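Local atomic coordinates of Glucanase/chitosanase (Paenibacillus fukuinensis, PDB entry 4ZZ8), a protein that probably hydrolyses O-glycosyl bonds in glucans and chitosan through its family 8 glycosidase domain, the present chain being its F5/8 type C (discoidin-like) domain, which here holds glucosamine. Residues V63-E68 with D104-A109; D69-A74 with T122-Y127; S76-N81 with T88-V93; K114-Y119 with W132-Y137. One frame throughout, in Å; residues are numbered along the deposited sequence.

In the fold
The domain is a sandwich of two antiparallel sheets. Contact 1 pairs strands 57-67 and 103-113 in one sheet; contact 3 is a hairpin at the border of the other; contact 4 closes the core between the sheets, its centre about 8 Å from that of contact 1 and about 11 Å from that of contact 3. Contact 2 joins loops at one end, its centre about 15 Å from that of contact 1, and W67 packs on A72 between them. A glucosamine bound by E68, E21, R38 and Y43 lies at that end, touching A70 and Y127, with a second beside Y127. I77 of contact 3 packs on V63 of contact 1, whereas R117 of contact 4 meets W90 of contact 3.

Contact 1 of 4, residues V63-E68 with D104-A109; sequences VKLNWE and DDITFA. With GCS (2-amino-2-deoxy-beta-D-glucopyranose), chain C.
V63 and D104 bury the most surface here, with I106 next, in an antiparallel ladder that joins strands 57-67 and 103-113. V63 and I106 form a hydrogen-bonded pair, V63 N to I106 O at 2.9 Å and I106 N to V63 O at 2.8 Å. L65 and D104 form the next such pair, with K64 facing D105 between them.

V63, L65, D104 and I106 all point to the inner face of the sheet. CG2 of V63 lies at the edge of the F108 ring, 3.8 Å from CE2. D104 is the polar member of this row. Its CG sits beside its backbone N (chi1 -66°), which brings the carboxylate to the edge of the W67 indole. NE1 of W67 donates to OD2 of D104 over 2.8 Å, meeting the oxygen from above the carboxylate plane with a bent N-H angle of 138°. Y75 OH also bonds to OD2. With an alanine in place of the aspartate, the indole N-H of W67 and the hydroxyl of Y75 would probably both lose their shared partner. On the other face D105 pairs with R62, while K64 NZ stays 4.6 Å from D105 OD2.

Beyond the ladder, E68 takes O4 and O6 of the glucosamine on its two carboxylate oxygens. The buried carboxylate of D104, with W67 NE1 and Y75 OH both on OD2, is likely to favour its ionised form, and it ties W67 to the strand alongside.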
# COMPACT_ATOMS: atom_id res chain seq x y z
N VAL A 63 5.20 -2.97 -7.87
CA VAL A 63 4.94 -2.93 -6.42
C VAL A 63 5.04 -4.31 -5.87
O VAL A 63 4.42 -5.26 -6.44
CB VAL A 63 3.57 -2.26 -6.15
CG1 VAL A 63 3.06 -2.49 -4.74
CG2 VAL A 63 3.56 -0.80 -6.47
N LYS A 64 5.72 -4.46 -4.74
CA LYS A 64 5.70 -5.75 -4.06
C LYS A 64 5.08 -5.57 -2.69
O LYS A 64 5.51 -4.70 -1.92
CB LYS A 64 7.12 -6.32 -3.95
CG LYS A 64 7.24 -7.68 -3.24
CD LYS A 64 8.68 -8.14 -3.07
CE LYS A 64 9.07 -9.11 -4.14
NZ LYS A 64 10.44 -9.57 -3.82
N LEU A 65 3.99 -6.34 -2.46
CA LEU A 65 3.31 -6.38 -1.20
C LEU A 65 3.69 -7.65 -0.47
O LEU A 65 3.67 -8.76 -1.01
CB LEU A 65 1.82 -6.33 -1.40
CG LEU A 65 1.27 -5.12 -2.16
CD1 LEU A 65 -0.25 -5.13 -2.31
CD2 LEU A 65 1.80 -3.78 -1.62
N ASN A 66 4.00 -7.50 0.78
CA ASN A 66 4.19 -8.65 1.66
C ASN A 66 3.07 -8.59 2.69
O ASN A 66 3.15 -7.81 3.66
CB ASN A 66 5.54 -8.55 2.34
CG ASN A 66 5.83 -9.73 3.28
OD1 ASN A 66 6.97 -9.81 3.81
ND2 ASN A 66 4.91 -10.55 3.54
N TRP A 67 2.02 -9.35 2.46
CA TRP A 67 0.83 -9.37 3.30
C TRP A 67 1.07 -10.21 4.56
O TRP A 67 1.61 -11.31 4.47
CB TRP A 67 -0.39 -9.89 2.59
CG TRP A 67 -0.88 -9.11 1.42
CD1 TRP A 67 -0.61 -9.34 0.09
CD2 TRP A 67 -1.77 -7.99 1.47
NE1 TRP A 67 -1.30 -8.40 -0.67
CE2 TRP A 67 -2.04 -7.60 0.16
CE3 TRP A 67 -2.38 -7.28 2.52
CZ2 TRP A 67 -2.85 -6.48 -0.13
CZ3 TRP A 67 -3.15 -6.22 2.24
CH2 TRP A 67 -3.38 -5.82 0.94
N GLU A 68 0.50 -9.74 5.66
CA GLU A 68 0.24 -10.59 6.83
C GLU A 68 -1.02 -11.41 6.61
O GLU A 68 -1.66 -11.31 5.58
CB GLU A 68 0.17 -9.67 8.06
CG GLU A 68 0.12 -10.32 9.43
CD GLU A 68 -1.28 -10.53 10.04
OE1 GLU A 68 -2.33 -10.00 9.55
OE2 GLU A 68 -1.32 -11.35 11.03
N ASP A 104 2.69 -10.50 -3.01
CA ASP A 104 2.09 -10.13 -4.28
C ASP A 104 3.11 -9.26 -5.04
O ASP A 104 3.40 -8.14 -4.65
CB ASP A 104 0.79 -9.33 -4.13
CG ASP A 104 -0.34 -10.10 -3.53
OD1 ASP A 104 -0.25 -11.30 -3.30
OD2 ASP A 104 -1.44 -9.50 -3.28
N ASP A 105 3.58 -9.75 -6.19
CA ASP A 105 4.56 -8.98 -6.98
C ASP A 105 3.81 -8.51 -8.18
O ASP A 105 3.39 -9.31 -9.06
CB ASP A 105 5.79 -9.86 -7.38
CG ASP A 105 7.08 -9.03 -7.71
OD1 ASP A 105 7.08 -7.78 -7.81
OD2 ASP A 105 8.16 -9.68 -7.81
N ILE A 106 3.57 -7.21 -8.22
CA ILE A 106 2.70 -6.63 -9.19
C ILE A 106 3.47 -5.77 -10.19
O ILE A 106 4.23 -4.91 -9.78
CB ILE A 106 1.64 -5.73 -8.46
CG1 ILE A 106 0.90 -6.52 -7.37
CG2 ILE A 106 0.73 -5.00 -9.48
CD1 ILE A 106 0.43 -5.67 -6.20
N THR A 107 3.24 -5.97 -11.50
CA THR A 107 3.77 -5.02 -12.50
C THR A 107 2.71 -4.38 -13.34
O THR A 107 1.58 -4.89 -13.48
CB THR A 107 4.74 -5.71 -13.46
OG1 THR A 107 4.01 -6.76 -14.11
CG2 THR A 107 5.95 -6.29 -12.72
N PHE A 108 3.01 -3.17 -13.82
CA PHE A 108 2.08 -2.37 -14.52
C PHE A 108 2.85 -1.43 -15.43
O PHE A 108 4.04 -1.27 -15.30
CB PHE A 108 1.08 -1.65 -13.62
CG PHE A 108 1.71 -0.94 -12.46
CD1 PHE A 108 2.31 0.30 -12.62
CD2 PHE A 108 1.73 -1.52 -11.19
CE1 PHE A 108 2.94 0.91 -11.56
CE2 PHE A 108 2.41 -0.92 -10.13
CZ PHE A 108 2.99 0.29 -10.31
N ALA A 109 2.14 -0.78 -16.31
CA ALA A 109 2.76 0.10 -17.24
C ALA A 109 3.52 1.18 -16.54
O ALA A 109 2.96 1.88 -15.66
CB ALA A 109 1.77 0.71 -18.18
C1 GCS C . -5.19 -10.48 15.02
C2 GCS C . -4.23 -9.32 15.10
C3 GCS C . -4.22 -8.65 13.72
C4 GCS C . -3.97 -9.69 12.63
C5 GCS C . -4.92 -10.87 12.71
C6 GCS C . -4.62 -11.97 11.74
N2 GCS C . -4.59 -8.38 16.12
O3 GCS C . -3.22 -7.59 13.84
O4 GCS C . -4.00 -9.04 11.37
O5 GCS C . -4.82 -11.38 14.05
O6 GCS C . -3.38 -12.58 11.99

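Contact 2 of 4, residues D69-A74 with T122-Y127; sequences DAYATA and TRATAY. With GCS (2-amino-2-deoxy-beta-D-glucopyranose), chain C; SO4 (sulfate ion), chain G.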
# COMPACT_ATOMS: atom_id res chain seq x y z
N ASP A 69 -1.41 -12.27 7.57
CA ASP A 69 -2.51 -13.19 7.34
C ASP A 69 -3.80 -12.44 6.99
O ASP A 69 -4.62 -12.96 6.21
CB ASP A 69 -2.68 -14.09 8.58
CG ASP A 69 -1.36 -14.80 9.02
OD1 ASP A 69 -0.24 -14.20 9.00
OD2 ASP A 69 -1.48 -16.00 9.36
N ALA A 70 -3.96 -11.20 7.51
CA ALA A 70 -5.14 -10.39 7.21
C ALA A 70 -4.85 -9.74 5.85
O ALA A 70 -4.52 -8.56 5.80
CB ALA A 70 -5.39 -9.37 8.24
N TYR A 71 -4.97 -10.48 4.78
CA TYR A 71 -4.66 -9.96 3.44
C TYR A 71 -5.95 -9.54 2.72
O TYR A 71 -7.07 -9.81 3.15
CB TYR A 71 -3.87 -10.98 2.61
CG TYR A 71 -4.56 -12.24 2.18
CD1 TYR A 71 -4.51 -13.35 2.98
CD2 TYR A 71 -5.16 -12.35 0.91
CE1 TYR A 71 -5.07 -14.55 2.57
CE2 TYR A 71 -5.72 -13.53 0.50
CZ TYR A 71 -5.65 -14.62 1.34
OH TYR A 71 -6.21 -15.79 0.91
N ALA A 72 -5.76 -8.83 1.61
CA ALA A 72 -6.91 -8.42 0.76
C ALA A 72 -6.99 -9.38 -0.41
O ALA A 72 -6.04 -9.58 -1.13
CB ALA A 72 -6.70 -7.04 0.16
N THR A 73 -8.17 -9.95 -0.61
CA THR A 73 -8.48 -10.64 -1.87
C THR A 73 -8.79 -9.67 -3.01
O THR A 73 -8.59 -9.98 -4.20
CB THR A 73 -9.61 -11.66 -1.75
OG1 THR A 73 -10.84 -11.03 -1.41
CG2 THR A 73 -9.27 -12.74 -0.73
N ALA A 74 -9.31 -8.49 -2.67
CA ALA A 74 -9.58 -7.46 -3.69
C ALA A 74 -8.94 -6.17 -3.22
O ALA A 74 -9.13 -5.74 -2.08
CB ALA A 74 -11.07 -7.21 -3.90
N THR A 122 -11.79 -5.96 -0.34
CA THR A 122 -12.33 -7.18 0.20
C THR A 122 -11.26 -7.87 1.01
O THR A 122 -10.16 -8.12 0.47
CB THR A 122 -12.87 -8.12 -0.89
OG1 THR A 122 -13.92 -7.46 -1.63
CG2 THR A 122 -13.39 -9.47 -0.23
N ARG A 123 -11.59 -8.24 2.26
CA ARG A 123 -10.74 -9.00 3.18
C ARG A 123 -10.80 -10.51 2.94
O ARG A 123 -11.88 -11.02 2.59
CB ARG A 123 -11.23 -8.79 4.58
CG ARG A 123 -11.07 -7.38 5.15
CD ARG A 123 -11.80 -7.29 6.51
NE ARG A 123 -13.23 -7.50 6.32
CZ ARG A 123 -14.09 -7.69 7.33
NH1 ARG A 123 -13.67 -7.74 8.61
NH2 ARG A 123 -15.38 -7.84 7.04
N ALA A 124 -9.66 -11.18 3.13
CA ALA A 124 -9.56 -12.64 3.23
C ALA A 124 -10.07 -13.10 4.61
O ALA A 124 -10.48 -14.24 4.70
CB ALA A 124 -8.17 -13.09 3.10
N THR A 125 -10.12 -12.22 5.61
CA THR A 125 -10.39 -12.60 7.00
C THR A 125 -11.42 -11.69 7.54
O THR A 125 -11.80 -10.68 6.92
CB THR A 125 -9.10 -12.52 7.89
OG1 THR A 125 -8.83 -11.12 8.12
CG2 THR A 125 -7.95 -13.24 7.35
N ALA A 126 -11.90 -11.92 8.75
CA ALA A 126 -12.79 -11.04 9.35
C ALA A 126 -12.12 -9.96 10.26
O ALA A 126 -12.72 -9.53 11.23
CB ALA A 126 -13.82 -11.85 10.18
N TYR A 127 -10.81 -9.68 10.01
CA TYR A 127 -10.06 -8.72 10.83
C TYR A 127 -10.05 -7.43 10.03
O TYR A 127 -11.10 -6.94 9.68
CB TYR A 127 -8.68 -9.29 11.21
CG TYR A 127 -8.78 -10.58 12.03
CD1 TYR A 127 -9.32 -10.53 13.29
CD2 TYR A 127 -8.35 -11.80 11.54
CE1 TYR A 127 -9.49 -11.72 14.08
CE2 TYR A 127 -8.42 -12.97 12.35
CZ TYR A 127 -8.98 -12.89 13.60
OH TYR A 127 -9.15 -14.00 14.43
C1 GCS C . -5.19 -10.48 15.02
C2 GCS C . -4.23 -9.32 15.10
C3 GCS C . -4.22 -8.65 13.72
C4 GCS C . -3.97 -9.69 12.63
C5 GCS C . -4.92 -10.87 12.71
C6 GCS C . -4.62 -11.97 11.74
N2 GCS C . -4.59 -8.38 16.12
O3 GCS C . -3.22 -7.59 13.84
O4 GCS C . -4.00 -9.04 11.37
O5 GCS C . -4.82 -11.38 14.05
O6 GCS C . -3.38 -12.58 11.99
S SO4 G . -15.46 -7.40 3.24
O1 SO4 G . -16.28 -8.12 4.33
O2 SO4 G . -14.04 -7.64 3.42
O3 SO4 G . -15.82 -8.00 1.92
O4 SO4 G . -15.66 -5.89 3.07
O HOH W 1 -8.11 -9.66 5.87
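A124 N donates to Y71 O at 2.9 Å, within a pair of loops at the ligand-binding end of the beta sandwich, where T73 and A74 both face T122 in a classic beta bulge. T122 O serves both residues of the bulge: A74 N reaches it in a straight bond of 3.3 Å, T73 N only in a weak, bent one. T122 N returns a bond to A74 O. Y71 O has a second donor in a water. T125 OG1 donates to that water at 2.8 Å and accepts from Y127 N, the latter bond closing an ST turn.

R123 is turned away from the 69-74 loop. Its N and NE both donate to O2 of a sulfate, likely a crystallisation additive, and NH2 donates to O1, while NH1 holds Y127 O at 2.9 Å. A methionine in its place would probably leave Y127 O without this side-chain donor and the sulfate with the backbone N alone of these bonds. Y127 lays one ring face on C5 of the glucosamine, and CB of A70 comes within 3.4 Å of the sugar's O4.

Y71 takes chi1 68°, which turns its ring across A124: the CB of A124 sits over the ring centre, 3.4 Å from the centroid and 10° off the normal.

Contact 3 of 4, residues S76-N81 with T88-V93; sequences SIQVSN and TNWTTV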
# COMPACT_ATOMS: atom_id res chain seq x y z
N SER A 76 -6.77 -2.41 -5.15
CA SER A 76 -6.11 -1.75 -6.24
C SER A 76 -4.83 -1.04 -5.79
O SER A 76 -4.63 -0.68 -4.64
CB SER A 76 -7.03 -0.75 -6.79
OG SER A 76 -7.43 0.24 -5.84
N ILE A 77 -3.96 -0.89 -6.76
CA ILE A 77 -2.76 -0.05 -6.64
C ILE A 77 -3.06 1.20 -7.43
O ILE A 77 -3.51 1.13 -8.58
CB ILE A 77 -1.50 -0.72 -7.18
CG1 ILE A 77 -1.26 -2.06 -6.48
CG2 ILE A 77 -0.31 0.21 -7.08
CD1 ILE A 77 -1.02 -2.00 -4.98
N GLN A 78 -2.87 2.34 -6.83
CA GLN A 78 -3.25 3.60 -7.41
C GLN A 78 -2.08 4.59 -7.31
O GLN A 78 -1.33 4.55 -6.36
CB GLN A 78 -4.45 4.22 -6.72
CG GLN A 78 -5.60 3.22 -6.66
CD GLN A 78 -6.80 3.82 -5.95
OE1 GLN A 78 -6.74 4.46 -4.93
NE2 GLN A 78 -7.92 3.60 -6.55
N VAL A 79 -2.06 5.53 -8.25
CA VAL A 79 -1.05 6.60 -8.17
C VAL A 79 -1.70 7.95 -8.14
O VAL A 79 -2.84 8.19 -8.62
CB VAL A 79 -0.03 6.56 -9.33
CG1 VAL A 79 0.64 5.21 -9.34
CG2 VAL A 79 -0.73 6.83 -10.65
N SER A 80 -1.00 8.93 -7.56
CA SER A 80 -1.41 10.30 -7.67
C SER A 80 -0.22 11.14 -8.09
O SER A 80 0.91 10.90 -7.68
CB SER A 80 -1.90 10.89 -6.38
OG SER A 80 -2.26 12.25 -6.49
N ASN A 81 -0.54 12.16 -8.91
CA ASN A 81 0.50 13.11 -9.30
C ASN A 81 0.14 14.49 -8.85
O ASN A 81 0.64 15.50 -9.44
CB ASN A 81 0.76 13.03 -10.84
CG ASN A 81 1.57 11.85 -11.19
OD1 ASN A 81 2.80 11.87 -10.96
ND2 ASN A 81 0.94 10.80 -11.60
N THR A 88 -5.29 13.99 -3.38
CA THR A 88 -6.76 13.75 -3.42
C THR A 88 -7.28 13.08 -4.69
O THR A 88 -8.33 12.43 -4.63
CB THR A 88 -7.53 15.10 -3.26
OG1 THR A 88 -7.04 15.99 -4.26
CG2 THR A 88 -7.30 15.69 -1.90
N ASN A 89 -6.50 13.11 -5.78
CA ASN A 89 -6.90 12.43 -7.02
C ASN A 89 -6.11 11.14 -7.22
O ASN A 89 -4.90 11.22 -7.33
CB ASN A 89 -6.67 13.31 -8.27
CG ASN A 89 -7.42 14.65 -8.16
OD1 ASN A 89 -8.64 14.66 -8.21
ND2 ASN A 89 -6.71 15.73 -7.95
N TRP A 90 -6.77 10.03 -7.30
CA TRP A 90 -6.12 8.73 -7.47
C TRP A 90 -6.45 8.13 -8.83
O TRP A 90 -7.61 8.21 -9.27
CB TRP A 90 -6.55 7.78 -6.37
CG TRP A 90 -6.07 8.23 -5.04
CD1 TRP A 90 -6.82 8.79 -4.05
CD2 TRP A 90 -4.72 8.21 -4.55
NE1 TRP A 90 -6.03 9.12 -2.96
CE2 TRP A 90 -4.74 8.79 -3.25
CE3 TRP A 90 -3.50 7.78 -5.07
CZ2 TRP A 90 -3.62 8.86 -2.47
CZ3 TRP A 90 -2.39 7.87 -4.29
CH2 TRP A 90 -2.44 8.44 -3.00
N THR A 91 -5.50 7.42 -9.43
CA THR A 91 -5.64 6.66 -10.64
C THR A 91 -5.24 5.26 -10.45
O THR A 91 -4.12 4.99 -10.09
CB THR A 91 -4.74 7.33 -11.75
OG1 THR A 91 -5.10 8.71 -11.94
CG2 THR A 91 -4.88 6.53 -13.07
N THR A 92 -6.14 4.30 -10.65
CA THR A 92 -5.83 2.91 -10.56
C THR A 92 -4.92 2.47 -11.67
O THR A 92 -5.28 2.67 -12.85
CB THR A 92 -7.10 2.03 -10.56
OG1 THR A 92 -7.89 2.41 -9.40
CG2 THR A 92 -6.81 0.56 -10.63
N VAL A 93 -3.81 1.86 -11.32
CA VAL A 93 -2.90 1.28 -12.28
C VAL A 93 -2.95 -0.26 -12.35
O VAL A 93 -2.38 -0.88 -13.30
CB VAL A 93 -1.45 1.79 -12.05
CG1 VAL A 93 -1.40 3.25 -12.16
CG2 VAL A 93 -0.85 1.33 -10.69
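W90 lays one face of its indole over S80, whose CB stands 4.0 Å from the centroid of the six-membered ring and is offset toward the rim. The amide of Q78 is turned almost parallel to the indole, the two planes 10° apart, with OE1 3.6 Å from CB of W90. In the plane of that amide, NE2 donates to T92 OG1 at 3.1 Å in a nearly straight bond, and OE1 accepts from R117, which also makes a cation-pi contact with W90. With OE1 and NE2 each bonded, the buried amide is held in one orientation.

The backbones pair as an antiparallel hairpin. V79 and T91 exchange hydrogen bonds, V79 N to T91 O at 2.8 Å, and V93 N donates to I77 O. S80 turns its OG anti to the backbone N (chi1 178°), and from there it donates to N89 O at 3.0 Å. V93 packs with both branches: CG2 on CG2 of I77 at 3.8 Å, and CG1 on CG2 of V79.

Strand 91-96 borders the five-stranded sheet, and strand 75-80 lies between it and strand 115-123. I77, V79 and V93 cover the second sheet, touching V63, I60 and F108, while W90 packs against F115 and Y51.

Contact 4 of 4, residues K114-Y119 with W132-Y137; sequences KFVRVY and WEFEVY. With SO4 (sulfate ion), chain E.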
# COMPACT_ATOMS: atom_id res chain seq x y z
N LYS A 114 3.79 10.63 -7.84
CA LYS A 114 4.35 11.21 -6.61
C LYS A 114 3.88 10.46 -5.39
O LYS A 114 4.58 10.41 -4.39
CB LYS A 114 4.01 12.67 -6.42
CG LYS A 114 5.04 13.28 -5.50
CD LYS A 114 4.59 14.52 -4.81
CE LYS A 114 5.33 14.70 -3.50
NZ LYS A 114 5.41 16.14 -3.17
N PHE A 115 2.71 9.84 -5.47
CA PHE A 115 2.15 9.02 -4.32
C PHE A 115 1.71 7.68 -4.90
O PHE A 115 1.27 7.61 -6.08
CB PHE A 115 0.94 9.67 -3.66
CG PHE A 115 1.19 11.09 -3.17
CD1 PHE A 115 1.04 12.16 -4.05
CD2 PHE A 115 1.48 11.36 -1.85
CE1 PHE A 115 1.24 13.45 -3.69
CE2 PHE A 115 1.71 12.66 -1.46
CZ PHE A 115 1.57 13.73 -2.38
N VAL A 116 1.74 6.63 -4.08
CA VAL A 116 1.28 5.30 -4.49
C VAL A 116 0.42 4.82 -3.31
O VAL A 116 0.80 4.92 -2.16
CB VAL A 116 2.40 4.28 -4.68
CG1 VAL A 116 1.77 3.03 -5.33
CG2 VAL A 116 3.53 4.87 -5.44
N ARG A 117 -0.77 4.31 -3.65
CA ARG A 117 -1.75 3.86 -2.60
C ARG A 117 -2.13 2.43 -2.86
O ARG A 117 -2.39 2.06 -3.99
CB ARG A 117 -3.02 4.72 -2.70
CG ARG A 117 -4.02 4.47 -1.52
CD ARG A 117 -5.03 5.56 -1.38
NE ARG A 117 -6.12 5.52 -2.33
CZ ARG A 117 -7.34 6.00 -2.13
NH1 ARG A 117 -7.65 6.59 -1.00
NH2 ARG A 117 -8.31 5.79 -3.05
N VAL A 118 -2.21 1.62 -1.80
CA VAL A 118 -2.94 0.36 -1.82
C VAL A 118 -4.30 0.68 -1.28
O VAL A 118 -4.41 1.14 -0.14
CB VAL A 118 -2.25 -0.73 -0.98
CG1 VAL A 118 -3.13 -1.99 -0.91
CG2 VAL A 118 -0.87 -1.05 -1.52
N TYR A 119 -5.34 0.42 -2.05
CA TYR A 119 -6.74 0.62 -1.65
C TYR A 119 -7.42 -0.73 -1.58
O TYR A 119 -7.65 -1.33 -2.65
CB TYR A 119 -7.43 1.58 -2.65
CG TYR A 119 -8.81 1.98 -2.30
CD1 TYR A 119 -9.06 2.89 -1.31
CD2 TYR A 119 -9.89 1.42 -2.97
CE1 TYR A 119 -10.36 3.24 -0.97
CE2 TYR A 119 -11.17 1.80 -2.66
CZ TYR A 119 -11.39 2.64 -1.60
OH TYR A 119 -12.67 3.06 -1.26
N TRP A 132 3.24 -6.30 6.04
CA TRP A 132 4.56 -6.23 6.60
C TRP A 132 5.42 -5.25 5.83
O TRP A 132 6.19 -4.52 6.36
CB TRP A 132 5.23 -7.60 6.52
CG TRP A 132 4.61 -8.76 7.32
CD1 TRP A 132 3.88 -9.83 6.78
CD2 TRP A 132 4.60 -8.94 8.73
NE1 TRP A 132 3.46 -10.68 7.79
CE2 TRP A 132 3.86 -10.15 8.99
CE3 TRP A 132 5.11 -8.24 9.81
CZ2 TRP A 132 3.73 -10.65 10.29
CZ3 TRP A 132 4.89 -8.70 11.14
CH2 TRP A 132 4.20 -9.91 11.32
N GLU A 133 5.28 -5.28 4.53
CA GLU A 133 5.98 -4.38 3.62
C GLU A 133 5.17 -4.03 2.40
O GLU A 133 4.39 -4.81 1.85
CB GLU A 133 7.38 -4.92 3.16
CG GLU A 133 8.41 -4.88 4.26
CD GLU A 133 8.84 -3.52 4.68
OE1 GLU A 133 9.40 -2.69 3.87
OE2 GLU A 133 8.63 -3.09 5.79
N PHE A 134 5.40 -2.80 1.93
CA PHE A 134 4.80 -2.20 0.70
C PHE A 134 6.01 -1.51 -0.01
O PHE A 134 6.48 -0.50 0.47
CB PHE A 134 3.76 -1.16 1.15
CG PHE A 134 3.11 -0.31 0.07
CD1 PHE A 134 3.32 -0.53 -1.29
CD2 PHE A 134 2.17 0.68 0.43
CE1 PHE A 134 2.69 0.32 -2.24
CE2 PHE A 134 1.57 1.52 -0.47
CZ PHE A 134 1.84 1.36 -1.84
N GLU A 135 6.51 -2.19 -1.01
CA GLU A 135 7.74 -1.81 -1.76
C GLU A 135 7.34 -1.29 -3.13
O GLU A 135 6.35 -1.74 -3.75
CB GLU A 135 8.64 -3.02 -1.94
CG GLU A 135 8.96 -3.71 -0.61
CD GLU A 135 9.79 -4.98 -0.77
OE1 GLU A 135 10.12 -5.35 -1.90
OE2 GLU A 135 9.95 -5.65 0.26
N VAL A 136 8.09 -0.29 -3.62
CA VAL A 136 7.83 0.32 -4.91
C VAL A 136 9.11 0.42 -5.71
O VAL A 136 10.11 0.85 -5.14
CB VAL A 136 7.29 1.72 -4.69
CG1 VAL A 136 7.07 2.47 -5.98
CG2 VAL A 136 5.98 1.68 -3.85
N TYR A 137 9.04 0.06 -7.00
CA TYR A 137 10.24 -0.03 -7.87
C TYR A 137 10.01 0.64 -9.20
O TYR A 137 8.87 0.64 -9.73
CB TYR A 137 10.63 -1.48 -8.07
CG TYR A 137 10.96 -2.18 -6.81
CD1 TYR A 137 12.23 -2.11 -6.24
CD2 TYR A 137 10.05 -2.97 -6.18
CE1 TYR A 137 12.50 -2.70 -5.04
CE2 TYR A 137 10.35 -3.61 -4.99
CZ TYR A 137 11.58 -3.48 -4.44
OH TYR A 137 11.90 -4.10 -3.25
S SO4 E . -11.36 7.55 -1.57
O1 SO4 E . -12.64 7.02 -1.04
O2 SO4 E . -10.38 7.43 -0.44
O3 SO4 E . -11.12 6.70 -2.77
O4 SO4 E . -11.54 8.90 -1.98
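F134 reaches from strand 133-137 across the interior of the sandwich to V116 and V118, the apolar contact on which the facing sheets meet here. CG2 of V118 lies over one face of the ring, offset toward its rim, 3.7 Å from the centroid and 3.6 Å from CZ. The far end of the ring also meets CG1 of V116, 3.9 Å from CZ. F134 carries its ring there by holding CG anti to the backbone N (chi1 174°), and the two valines each set CG1 in the same way, which turns CG2 of V118 over the ring. Alongside, CG2 of V116 approaches CG1 of V136 at 4.3 Å. The side chains that meet are all apolar, and the axes of 115-119 and 133-137 come no closer than 9.5 Å, their directions 138° apart.

One layer out, I52 and L65 touch F134, while I77 touches both valines and I60 touches V116. On the reverse side of strand 115-119, R117, besides its bond to Q78, grips a sulfate through NH1 to O2 at 2.9 Å and NH2 to O3 at 3.0 Å.

Strand 115-123 is central in its five-stranded sheet, between strands 48-54 and 75-80; strand 130-137 lies in the other sheet between 39-40 and 57-67.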